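Local coordinates for ABC transporter substrate-binding protein (Streptococcus pneumoniae, PDB 4OHN) that binds histidine and probably delivers it, as the extracellular substrate-binding protein, to an ABC uptake transporter in the cell membrane, at residues 102-107 against 206-211; 28-33 against 179-184; 65-70 against 129-134; 144-149 against 199-204. All blocks are in the same frame, centred on the assembly; numbering follows the deposited sequence. Where two conformers were deposited one is given.

From the N terminus, residues 28-33 open contact 2 and 65-70 open contact 3; strand 102-111 then begins contact 1 before 129-134 complete contact 3. Residues 144-149 start contact 4, 179-184 close contact 2, 199-204 close contact 4, and 206-211 finally close contact 1. Contact 3 thus sits within the span of contact 2, and contact 4 within that of contact 1, while contact 1 crosses both 2 and 3, and contact 2 crosses 4. In the two-lobed fold of this family, contact 1 pairs what are probably the hinge strands between the lobes, contacts 2 and 3 join the lobes around the bound histidine, and contact 4 packs one lobe internally.

Contact 1 of 4, residues 102-107 against 206-211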
# COMPACT_ATOMS: atom_id res chain seq x y z
N MET A 102 -7.43 2.18 7.25
CA MET A 102 -7.71 0.79 6.84
C MET A 102 -6.69 -0.19 7.46
O MET A 102 -5.49 0.10 7.47
CB MET A 102 -7.64 0.69 5.31
CG MET A 102 -8.13 -0.63 4.71
SD MET A 102 -8.02 -0.72 2.90
CE MET A 102 -8.91 0.73 2.38
N LYS A 103 -7.14 -1.35 7.94
CA LYS A 103 -6.21 -2.39 8.36
C LYS A 103 -5.70 -3.16 7.15
O LYS A 103 -6.33 -3.21 6.10
CB LYS A 103 -6.89 -3.37 9.32
CG LYS A 103 -7.49 -2.70 10.55
CD LYS A 103 -6.45 -1.88 11.31
CE LYS A 103 -7.05 -1.20 12.52
NZ LYS A 103 -6.00 -0.60 13.38
N ASN A 104 -4.55 -3.80 7.32
CA ASN A 104 -3.97 -4.62 6.28
C ASN A 104 -3.12 -5.69 6.92
O ASN A 104 -2.73 -5.56 8.09
CB ASN A 104 -3.12 -3.74 5.36
CG ASN A 104 -2.46 -4.51 4.23
OD1 ASN A 104 -3.14 -5.23 3.44
ND2 ASN A 104 -1.13 -4.44 4.19
N GLU A 105 -2.88 -6.77 6.20
CA GLU A 105 -2.03 -7.85 6.67
C GLU A 105 -1.12 -8.27 5.55
O GLU A 105 -1.47 -8.18 4.39
CB GLU A 105 -2.85 -9.06 7.12
CG GLU A 105 -3.79 -8.77 8.30
CD GLU A 105 -5.06 -8.03 7.91
OE1 GLU A 105 -5.72 -8.43 6.91
OE2 GLU A 105 -5.43 -7.06 8.60
N GLN A 106 0.09 -8.68 5.91
CA GLN A 106 1.01 -9.30 4.98
C GLN A 106 0.70 -10.79 4.91
O GLN A 106 0.53 -11.48 5.93
CB GLN A 106 2.45 -9.03 5.38
CG GLN A 106 2.82 -7.54 5.42
CD GLN A 106 2.83 -6.90 4.05
OE1 GLN A 106 3.31 -7.49 3.07
NE2 GLN A 106 2.28 -5.70 3.95
N VAL A 107 0.56 -11.28 3.70
CA VAL A 107 0.24 -12.69 3.46
C VAL A 107 1.28 -13.29 2.53
O VAL A 107 2.01 -12.59 1.81
CB VAL A 107 -1.16 -12.89 2.83
CG1 VAL A 107 -2.28 -12.54 3.85
CG2 VAL A 107 -1.34 -12.10 1.57
N GLU A 206 -0.90 -4.58 9.92
CA GLU A 206 -0.54 -3.23 9.55
C GLU A 206 -1.82 -2.37 9.49
O GLU A 206 -2.96 -2.87 9.53
CB GLU A 206 0.16 -3.21 8.17
CG GLU A 206 1.59 -3.83 8.11
CD GLU A 206 2.20 -3.83 6.71
OE1 GLU A 206 1.43 -3.67 5.75
OE2 GLU A 206 3.44 -3.97 6.57
N ALA A 207 -1.61 -1.07 9.41
CA ALA A 207 -2.63 -0.13 9.00
C ALA A 207 -2.07 0.81 7.95
O ALA A 207 -0.89 1.16 7.98
CB ALA A 207 -3.16 0.64 10.18
N PHE A 208 -2.93 1.20 7.03
CA PHE A 208 -2.60 2.17 6.01
C PHE A 208 -2.88 3.57 6.53
O PHE A 208 -3.88 3.82 7.22
CB PHE A 208 -3.47 1.97 4.77
CG PHE A 208 -3.22 0.68 4.00
CD1 PHE A 208 -2.01 0.02 4.01
CD2 PHE A 208 -4.23 0.18 3.18
CE1 PHE A 208 -1.82 -1.13 3.26
CE2 PHE A 208 -4.04 -0.96 2.44
CZ PHE A 208 -2.84 -1.62 2.48
N ALA A 209 -2.01 4.50 6.19
CA ALA A 209 -2.19 5.91 6.51
C ALA A 209 -1.55 6.72 5.38
O ALA A 209 -0.97 6.19 4.43
CB ALA A 209 -1.57 6.25 7.87
N VAL A 210 -1.65 8.05 5.49
CA VAL A 210 -1.10 8.95 4.50
C VAL A 210 0.19 9.55 5.03
O VAL A 210 0.21 10.05 6.15
CB VAL A 210 -2.11 10.08 4.18
CG1 VAL A 210 -1.58 10.94 3.04
CG2 VAL A 210 -3.47 9.49 3.81
N GLY A 211 1.25 9.48 4.24
CA GLY A 211 2.54 10.00 4.64
C GLY A 211 2.83 11.39 4.11
O GLY A 211 2.58 11.66 2.94
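N104 and E206 pair across two antiparallel strands, 102-104 and 206-208, which by their place in this two-lobed solute-binding fold are consistent with the hinge strands that run between the lobes. Both backbone groups of N104 are used: its N donates to E206 O at 2.9 Å, and its O accepts from E206 N. Two residue pairs along, F208 N donates to M102 O at 2.8 Å in a nearly straight bond (166°). Between them, K103 and A207 form a non-hydrogen-bonded pair, their CA atoms 4.3 Å apart.

The polar centre is the carboxylate of E206, whose side chain runs extended beyond CG and beside that of N104. Its OE1 accepts from Q106 NE2 at 2.8 Å and from N104 ND2 at 3.1 Å. Both amides approach from the same face of the carboxylate, but differently: ND2 meets the oxygen nearly end-on to its C-O bond, whereas NE2 comes from above the plane. S86 OG is a further donor to OE1, which is thus gripped by three, while OE2 is held by S134 OG. Each amide nitrogen also makes a weak hydrogen bond to D179 OD2.

N104 swings CG away from its own backbone N (chi1 -180°), which brings the amide against F208 CZ, in a residue of the histidine pocket, with the amide and ring planes 29° apart. M102 SD approaches the same ring obliquely, 3.9 Å from F208 CD2, a Met-aromatic contact. N104 CB stands 3.9 Å from the F208 ring centroid, over its face and offset toward the rim.

Contact 2 of 4, residues 28-33 against 179-184. With HIS (histidine), chain B.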
# COMPACT_ATOMS: atom_id res chain seq x y z
N PHE A 28 -0.51 -0.62 -7.68
CA PHE A 28 -0.95 -1.17 -6.39
C PHE A 28 -2.48 -1.20 -6.24
O PHE A 28 -3.09 -0.33 -5.63
CB PHE A 28 -0.27 -0.44 -5.23
CG PHE A 28 -0.38 -1.21 -3.92
CD1 PHE A 28 0.42 -2.30 -3.69
CD2 PHE A 28 -1.29 -0.85 -2.96
CE1 PHE A 28 0.32 -3.03 -2.52
CE2 PHE A 28 -1.39 -1.57 -1.78
CZ PHE A 28 -0.59 -2.67 -1.57
N VAL A 29 -3.08 -2.25 -6.78
CA VAL A 29 -4.51 -2.46 -6.67
C VAL A 29 -4.88 -2.87 -5.25
O VAL A 29 -4.08 -3.47 -4.54
CB VAL A 29 -5.01 -3.57 -7.63
CG1 VAL A 29 -4.78 -3.22 -9.07
CG2 VAL A 29 -4.35 -4.94 -7.32
N PRO A 30 -6.10 -2.56 -4.81
CA PRO A 30 -7.09 -1.70 -5.45
C PRO A 30 -6.96 -0.25 -4.98
O PRO A 30 -7.94 0.49 -5.05
CB PRO A 30 -8.39 -2.28 -4.92
CG PRO A 30 -8.06 -2.64 -3.51
CD PRO A 30 -6.59 -3.06 -3.52
N MET A 31 -5.78 0.15 -4.52
CA MET A 31 -5.64 1.45 -3.86
C MET A 31 -5.44 2.58 -4.86
O MET A 31 -6.08 3.63 -4.76
CB MET A 31 -4.48 1.40 -2.86
CG MET A 31 -4.56 0.22 -1.85
SD MET A 31 -6.16 0.05 -1.00
CE MET A 31 -6.08 1.47 0.11
N GLY A 32 -4.54 2.41 -5.81
CA GLY A 32 -4.31 3.42 -6.82
C GLY A 32 -3.52 2.79 -7.94
O GLY A 32 -2.41 2.32 -7.71
N PHE A 33 -4.11 2.75 -9.12
CA PHE A 33 -3.53 1.95 -10.20
C PHE A 33 -3.99 2.43 -11.56
O PHE A 33 -5.07 3.04 -11.70
CB PHE A 33 -3.87 0.46 -10.01
CG PHE A 33 -5.34 0.15 -10.08
CD1 PHE A 33 -5.93 -0.25 -11.27
CD2 PHE A 33 -6.16 0.25 -8.96
CE1 PHE A 33 -7.28 -0.55 -11.32
CE2 PHE A 33 -7.50 -0.04 -9.01
CZ PHE A 33 -8.07 -0.44 -10.19
N ASP A 179 0.80 -7.68 0.35
CA ASP A 179 -0.36 -7.18 1.04
C ASP A 179 -1.62 -7.97 0.71
O ASP A 179 -1.91 -8.21 -0.46
CB ASP A 179 -0.59 -5.70 0.68
CG ASP A 179 0.62 -4.86 0.93
OD1 ASP A 179 1.62 -5.04 0.22
OD2 ASP A 179 0.56 -4.02 1.84
N ARG A 180 -2.40 -8.33 1.73
CA ARG A 180 -3.63 -9.07 1.52
C ARG A 180 -4.61 -8.29 0.65
O ARG A 180 -5.28 -8.87 -0.19
CB ARG A 180 -4.26 -9.45 2.86
CG ARG A 180 -5.37 -10.52 2.75
CD ARG A 180 -5.73 -11.04 4.15
NE ARG A 180 -6.28 -12.39 4.14
CZ ARG A 180 -6.37 -13.17 5.22
NH1 ARG A 180 -5.93 -12.73 6.39
NH2 ARG A 180 -6.88 -14.38 5.13
N VAL A 181 -4.73 -6.98 0.82
CA VAL A 181 -5.70 -6.24 0.02
C VAL A 181 -5.37 -6.34 -1.45
O VAL A 181 -6.25 -6.44 -2.29
CB VAL A 181 -5.83 -4.74 0.38
CG1 VAL A 181 -6.29 -4.57 1.82
CG2 VAL A 181 -4.54 -3.96 0.09
N TYR A 182 -4.08 -6.31 -1.78
CA TYR A 182 -3.70 -6.45 -3.17
C TYR A 182 -4.01 -7.86 -3.67
O TYR A 182 -4.64 -8.03 -4.71
CB TYR A 182 -2.21 -6.11 -3.32
CG TYR A 182 -1.67 -6.15 -4.74
CD1 TYR A 182 -1.10 -5.04 -5.33
CD2 TYR A 182 -1.71 -7.29 -5.49
CE1 TYR A 182 -0.60 -5.10 -6.63
CE2 TYR A 182 -1.24 -7.34 -6.74
CZ TYR A 182 -0.70 -6.26 -7.31
OH TYR A 182 -0.22 -6.40 -8.62
N ALA A 183 -3.54 -8.87 -2.94
CA ALA A 183 -3.73 -10.24 -3.39
C ALA A 183 -5.19 -10.55 -3.63
O ALA A 183 -5.53 -11.12 -4.68
CB ALA A 183 -3.13 -11.21 -2.36
N ASN A 184 -6.06 -10.19 -2.69
CA ASN A 184 -7.50 -10.49 -2.82
C ASN A 184 -8.08 -9.84 -4.07
O ASN A 184 -8.78 -10.49 -4.86
CB ASN A 184 -8.28 -9.97 -1.61
CG ASN A 184 -8.09 -10.81 -0.35
OD1 ASN A 184 -7.64 -11.95 -0.40
ND2 ASN A 184 -8.48 -10.24 0.80
N HIS B . 1.80 -1.63 1.95
CA HIS B . 3.16 -1.79 1.38
C HIS B . 4.01 -0.58 1.66
O HIS B . 3.50 0.40 2.26
CB HIS B . 3.12 -2.17 -0.12
CG HIS B . 2.83 -1.08 -1.10
ND1 HIS B . 3.44 -1.04 -2.34
CD2 HIS B . 1.95 -0.05 -1.10
CE1 HIS B . 2.97 -0.03 -3.04
NE2 HIS B . 2.06 0.59 -2.31
OXT HIS B . 5.20 -0.62 1.28
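F28 packs its ring against D179 and Y182, its first torsion (chi1 -164°) placing the ring on the far side of CB from the backbone N, beneath the imidazole of the bound histidine. Its CB is loosely approached by the ligand's NE2 and CE1. CG comes to 3.4 Å from that NE2, CD1 touches Y182 CD1 at 3.5 Å, CD2 again faces NE2, and CE1 meets both ligand CG and D179 OD1. CE2 packs on ligand CD2, which stands over the ring centre, and on V181 CG2. At the tip, CZ meets D179 CG at 3.5 Å, with the carboxylate turned 84° to the ring.

D179 OD2 takes the ligand's amino nitrogen at 2.7 Å, probably helping to balance its charge. V29 CG2 stands 3.6 Å from the Y182 ring centroid, almost straight over the face, while the Y182 hydroxyl bonds to N162. V29 O, buried and without a conventional partner, receives a CA-H contact from Y182 CA at 3.3 Å. P30, after a cis peptide, lays CD against V181 O.

Aromatic floor, amine-binding aspartate and loop-to-helix packing together form the substrate cleft between the two lobes of a closed, ligand-bound family 3 solute-binding protein.

Contact 3 of 4, residues 65-70 against 129-134. With HIS (histidine), chain B.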
# COMPACT_ATOMS: atom_id res chain seq x y z
N ASP A 65 8.38 5.54 -8.61
CA ASP A 65 9.07 4.31 -8.33
C ASP A 65 8.96 4.10 -6.82
O ASP A 65 9.42 4.94 -6.04
CB ASP A 65 10.53 4.51 -8.78
CG ASP A 65 11.43 3.37 -8.45
OD1 ASP A 65 11.05 2.44 -7.73
OD2 ASP A 65 12.57 3.40 -8.97
N TRP A 66 8.33 3.02 -6.40
CA TRP A 66 8.06 2.78 -4.98
C TRP A 66 9.36 2.74 -4.18
O TRP A 66 9.37 3.13 -3.02
CB TRP A 66 7.21 1.53 -4.78
CG TRP A 66 6.59 1.41 -3.43
CD1 TRP A 66 6.82 0.44 -2.50
CD2 TRP A 66 5.59 2.27 -2.87
NE1 TRP A 66 6.05 0.66 -1.38
CE2 TRP A 66 5.26 1.77 -1.60
CE3 TRP A 66 4.93 3.41 -3.33
CZ2 TRP A 66 4.33 2.37 -0.77
CZ3 TRP A 66 3.99 4.03 -2.51
CH2 TRP A 66 3.69 3.51 -1.24
N ASP A 67 10.46 2.35 -4.81
CA ASP A 67 11.77 2.34 -4.16
C ASP A 67 12.24 3.72 -3.73
O ASP A 67 13.07 3.84 -2.82
CB ASP A 67 12.82 1.73 -5.10
CG ASP A 67 12.61 0.25 -5.38
OD1 ASP A 67 11.94 -0.43 -4.58
OD2 ASP A 67 13.19 -0.23 -6.39
N LEU A 68 11.76 4.74 -4.42
CA LEU A 68 12.25 6.10 -4.25
C LEU A 68 11.30 7.00 -3.46
O LEU A 68 11.52 8.22 -3.38
CB LEU A 68 12.50 6.74 -5.62
CG LEU A 68 13.34 5.94 -6.62
CD1 LEU A 68 13.67 6.79 -7.84
CD2 LEU A 68 14.62 5.41 -6.00
N LYS A 69 10.25 6.44 -2.88
CA LYS A 69 9.18 7.25 -2.31
C LYS A 69 9.66 8.22 -1.23
O LYS A 69 9.22 9.36 -1.22
CB LYS A 69 8.05 6.37 -1.80
CG LYS A 69 8.43 5.43 -0.70
CD LYS A 69 7.37 4.38 -0.51
CE LYS A 69 7.83 3.22 0.35
NZ LYS A 69 8.97 2.49 -0.28
N GLU A 70 10.56 7.80 -0.36
CA GLU A 70 11.07 8.69 0.68
C GLU A 70 11.83 9.84 0.06
O GLU A 70 11.65 11.00 0.46
CB GLU A 70 11.94 7.91 1.67
CG GLU A 70 12.63 8.78 2.73
CD GLU A 70 13.95 9.38 2.25
OE1 GLU A 70 14.65 8.74 1.43
OE2 GLU A 70 14.29 10.50 2.70
N ALA A 129 9.42 -10.76 -3.03
CA ALA A 129 8.89 -9.60 -2.30
C ALA A 129 9.05 -8.36 -3.16
O ALA A 129 9.90 -8.30 -4.04
CB ALA A 129 9.64 -9.39 -0.98
N GLN A 130 8.24 -7.35 -2.85
CA GLN A 130 8.44 -6.03 -3.43
C GLN A 130 9.53 -5.31 -2.67
O GLN A 130 9.49 -5.18 -1.44
CB GLN A 130 7.15 -5.21 -3.41
CG GLN A 130 7.37 -3.81 -3.99
CD GLN A 130 6.14 -2.92 -3.96
OE1 GLN A 130 5.43 -2.83 -2.93
NE2 GLN A 130 5.89 -2.23 -5.06
N ALA A 131 10.55 -4.86 -3.40
CA ALA A 131 11.77 -4.35 -2.79
C ALA A 131 11.52 -3.23 -1.82
O ALA A 131 12.13 -3.20 -0.74
CB ALA A 131 12.77 -3.87 -3.87
N GLY A 132 10.64 -2.31 -2.18
CA GLY A 132 10.40 -1.11 -1.38
C GLY A 132 9.26 -1.26 -0.38
O GLY A 132 8.82 -0.28 0.22
N SER A 133 8.77 -2.48 -0.22
CA SER A 133 7.58 -2.70 0.60
C SER A 133 7.84 -2.85 2.09
O SER A 133 8.92 -3.27 2.53
CB SER A 133 6.82 -3.93 0.13
OG SER A 133 7.50 -5.14 0.44
N SER A 134 6.82 -2.55 2.86
CA SER A 134 6.85 -2.78 4.30
C SER A 134 6.97 -4.28 4.57
O SER A 134 7.57 -4.69 5.55
CB SER A 134 5.61 -2.17 4.95
OG SER A 134 4.46 -2.67 4.32
N HIS B . 1.80 -1.63 1.95
CA HIS B . 3.16 -1.79 1.38
C HIS B . 4.01 -0.58 1.66
O HIS B . 3.50 0.40 2.26
CB HIS B . 3.12 -2.17 -0.12
CG HIS B . 2.83 -1.08 -1.10
ND1 HIS B . 3.44 -1.04 -2.34
CD2 HIS B . 1.95 -0.05 -1.10
CE1 HIS B . 2.97 -0.03 -3.04
NE2 HIS B . 2.06 0.59 -2.31
OXT HIS B . 5.20 -0.62 1.28
O HOH W 1 9.43 -1.40 -4.70
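G132 and D67 bring their backbones close, CA atoms 4.6 Å apart, where a type I beta turn (Q130 to S133) after strand 127-130 meets the 3-10 turn at the start of helix 69-75. In this periplasmic-binding-protein fold the two segments meet beside the histidine site, and both supply residues to it. The first is shaped by an Asx turn, D65 OD1 accepting from D67 N; in the second, Q130 O accepts from both S133 N and S133 OG. S133 is the N-cap of the following helix, its OG also bonding to Y136 N.

K69 joins the turns directly. Its NZ donates to W66 O and, in the carbonyl plane on a lone pair, to G132 O at 2.8 Å. A water gives a second link, donating to D67 OD1 at 2.7 Å and accepting from G132 N.

W66 lies between two layers. The ligand imidazole covers one indole face, CE1 3.3 Å above the plane, and K69 CD rests 3.4 Å above the other. A bend at chi4 of K69 turns NZ from there to the two carbonyls.

Q130, extended beyond CG, crosses W66 with its amide only 14° from the indole plane. Its NE2 bonds to Q159 O and D25 OD2, bonds that would fix the amide's rotation, leaving OE1 to accept from the ligand's ND1 at 2.7 Å, almost straight (170°). The ligand carboxylate is also held between the segments: OXT accepts from W66 NE1 at 3.1 Å and from S134 N at 3.0 Å.

Contact 4 of 4, residues 144-149 against 199-204; sequences EILKNI and FTVGLE
I145 meets V201 and L203 with both branches of its side chain, and carries most of this surface contact. CG2, anti to the backbone N, touches V201 O at 3.4 Å and V201 CG2 at 4.0 Å. The other branch, CG1, lies beside the backbone N and comes to 4.0 Å from L203 CD2, and CD1 bends back so that it lies 3.8 Å from V201 O and 4.2 Å from G202 O. The isoleucine therefore packs against the turn from V201 to L203, touching carbonyl oxygens as well as methyls.

L146, next along, is buried and adds a looser contact, its CD1 4.4 Å from V201 CG2; it also packs on M122 and on F139 of helix 134-141. K147 turns to that helix too, with its NZ in a salt bridge to E140. I149 N then closes a short turn on L146 O.

G202 has a positive phi (90°), where a CB would jam against V201 O, which accounts for the glycine; L203 also leans on Q106. This is apolar packing at the margin of one lobe of the two-lobed solute-binding fold, joining the loop after helix 134-141 to the connection between strands 196-200 and 206-212.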
# COMPACT_ATOMS: atom_id res chain seq x y z
N GLU A 144 12.77 -15.03 12.08
CA GLU A 144 12.26 -16.34 12.46
C GLU A 144 11.04 -16.77 11.65
O GLU A 144 10.75 -17.97 11.56
CB GLU A 144 11.92 -16.37 13.96
CG GLU A 144 10.68 -15.55 14.37
CD GLU A 144 10.93 -14.05 14.50
OE1 GLU A 144 12.06 -13.56 14.26
OE2 GLU A 144 9.97 -13.34 14.87
N ILE A 145 10.29 -15.81 11.13
CA ILE A 145 9.08 -16.12 10.39
C ILE A 145 9.31 -16.78 9.03
O ILE A 145 8.77 -17.82 8.74
CB ILE A 145 8.28 -14.81 10.18
CG1 ILE A 145 7.84 -14.18 11.51
CG2 ILE A 145 7.06 -15.04 9.30
CD1 ILE A 145 6.90 -15.02 12.34
N LEU A 146 10.15 -16.17 8.21
CA LEU A 146 10.50 -16.72 6.90
C LEU A 146 11.98 -16.66 6.59
O LEU A 146 12.48 -17.55 5.95
CB LEU A 146 9.74 -16.02 5.78
CG LEU A 146 8.31 -16.47 5.57
CD1 LEU A 146 7.56 -15.43 4.76
CD2 LEU A 146 8.27 -17.82 4.90
N LYS A 147 12.71 -15.65 6.83
CA LYS A 147 14.04 -15.48 6.33
C LYS A 147 14.94 -16.63 6.72
O LYS A 147 15.71 -17.08 5.91
CB LYS A 147 14.62 -14.17 6.84
CG LYS A 147 16.02 -13.87 6.32
CD LYS A 147 16.54 -12.50 6.73
CE LYS A 147 17.95 -12.31 6.21
NZ LYS A 147 18.56 -11.03 6.65
N ASN A 148 14.88 -17.10 7.82
CA ASN A 148 15.73 -18.16 8.34
C ASN A 148 15.53 -19.48 7.62
O ASN A 148 16.44 -20.28 7.55
CB ASN A 148 15.64 -18.32 9.85
CG ASN A 148 16.34 -17.21 10.59
OD1 ASN A 148 17.07 -16.46 10.00
ND2 ASN A 148 16.10 -17.11 11.86
N ILE A 149 14.33 -19.72 7.12
CA ILE A 149 14.04 -20.99 6.47
C ILE A 149 13.95 -21.04 4.95
O ILE A 149 14.10 -22.07 4.37
CB ILE A 149 12.79 -21.62 7.07
CG1 ILE A 149 11.55 -20.76 6.81
CG2 ILE A 149 13.01 -21.84 8.56
CD1 ILE A 149 10.25 -21.46 7.14
N PHE A 199 -2.44 -16.73 2.61
CA PHE A 199 -2.52 -16.97 4.04
C PHE A 199 -1.54 -16.13 4.83
O PHE A 199 -0.44 -15.83 4.38
CB PHE A 199 -2.30 -18.46 4.35
CG PHE A 199 -1.03 -19.03 3.77
CD1 PHE A 199 -0.99 -19.48 2.45
CD2 PHE A 199 0.12 -19.11 4.54
CE1 PHE A 199 0.18 -19.98 1.91
CE2 PHE A 199 1.29 -19.62 3.98
CZ PHE A 199 1.30 -20.06 2.68
N THR A 200 -1.94 -15.74 6.03
CA THR A 200 -1.04 -15.00 6.91
C THR A 200 -0.01 -15.96 7.51
O THR A 200 -0.19 -17.16 7.55
CB THR A 200 -1.81 -14.21 7.99
OG1 THR A 200 -2.65 -15.12 8.69
CG2 THR A 200 -2.66 -13.07 7.38
N VAL A 201 1.10 -15.39 7.98
CA VAL A 201 2.24 -16.14 8.47
C VAL A 201 2.75 -15.61 9.80
O VAL A 201 3.89 -15.84 10.20
CB VAL A 201 3.38 -16.17 7.42
CG1 VAL A 201 2.96 -16.99 6.19
CG2 VAL A 201 3.81 -14.78 7.04
N GLY A 202 1.89 -14.90 10.52
CA GLY A 202 2.19 -14.51 11.88
C GLY A 202 2.87 -13.17 12.02
O GLY A 202 3.38 -12.86 13.11
N LEU A 203 2.91 -12.37 10.96
CA LEU A 203 3.38 -10.99 11.08
C LEU A 203 2.29 -10.19 11.74
O LEU A 203 1.12 -10.56 11.70
CB LEU A 203 3.74 -10.43 9.72
CG LEU A 203 4.89 -11.18 9.05
CD1 LEU A 203 5.03 -10.78 7.61
CD2 LEU A 203 6.21 -10.95 9.81
N GLU A 204 2.65 -9.11 12.42
CA GLU A 204 1.61 -8.32 13.06
C GLU A 204 0.84 -7.53 12.02
O GLU A 204 1.38 -7.14 10.98
CB GLU A 204 2.15 -7.41 14.17
CG GLU A 204 1.05 -6.86 15.07
CD GLU A 204 0.09 -7.94 15.55
OE1 GLU A 204 0.56 -8.89 16.21
OE2 GLU A 204 -1.12 -7.85 15.26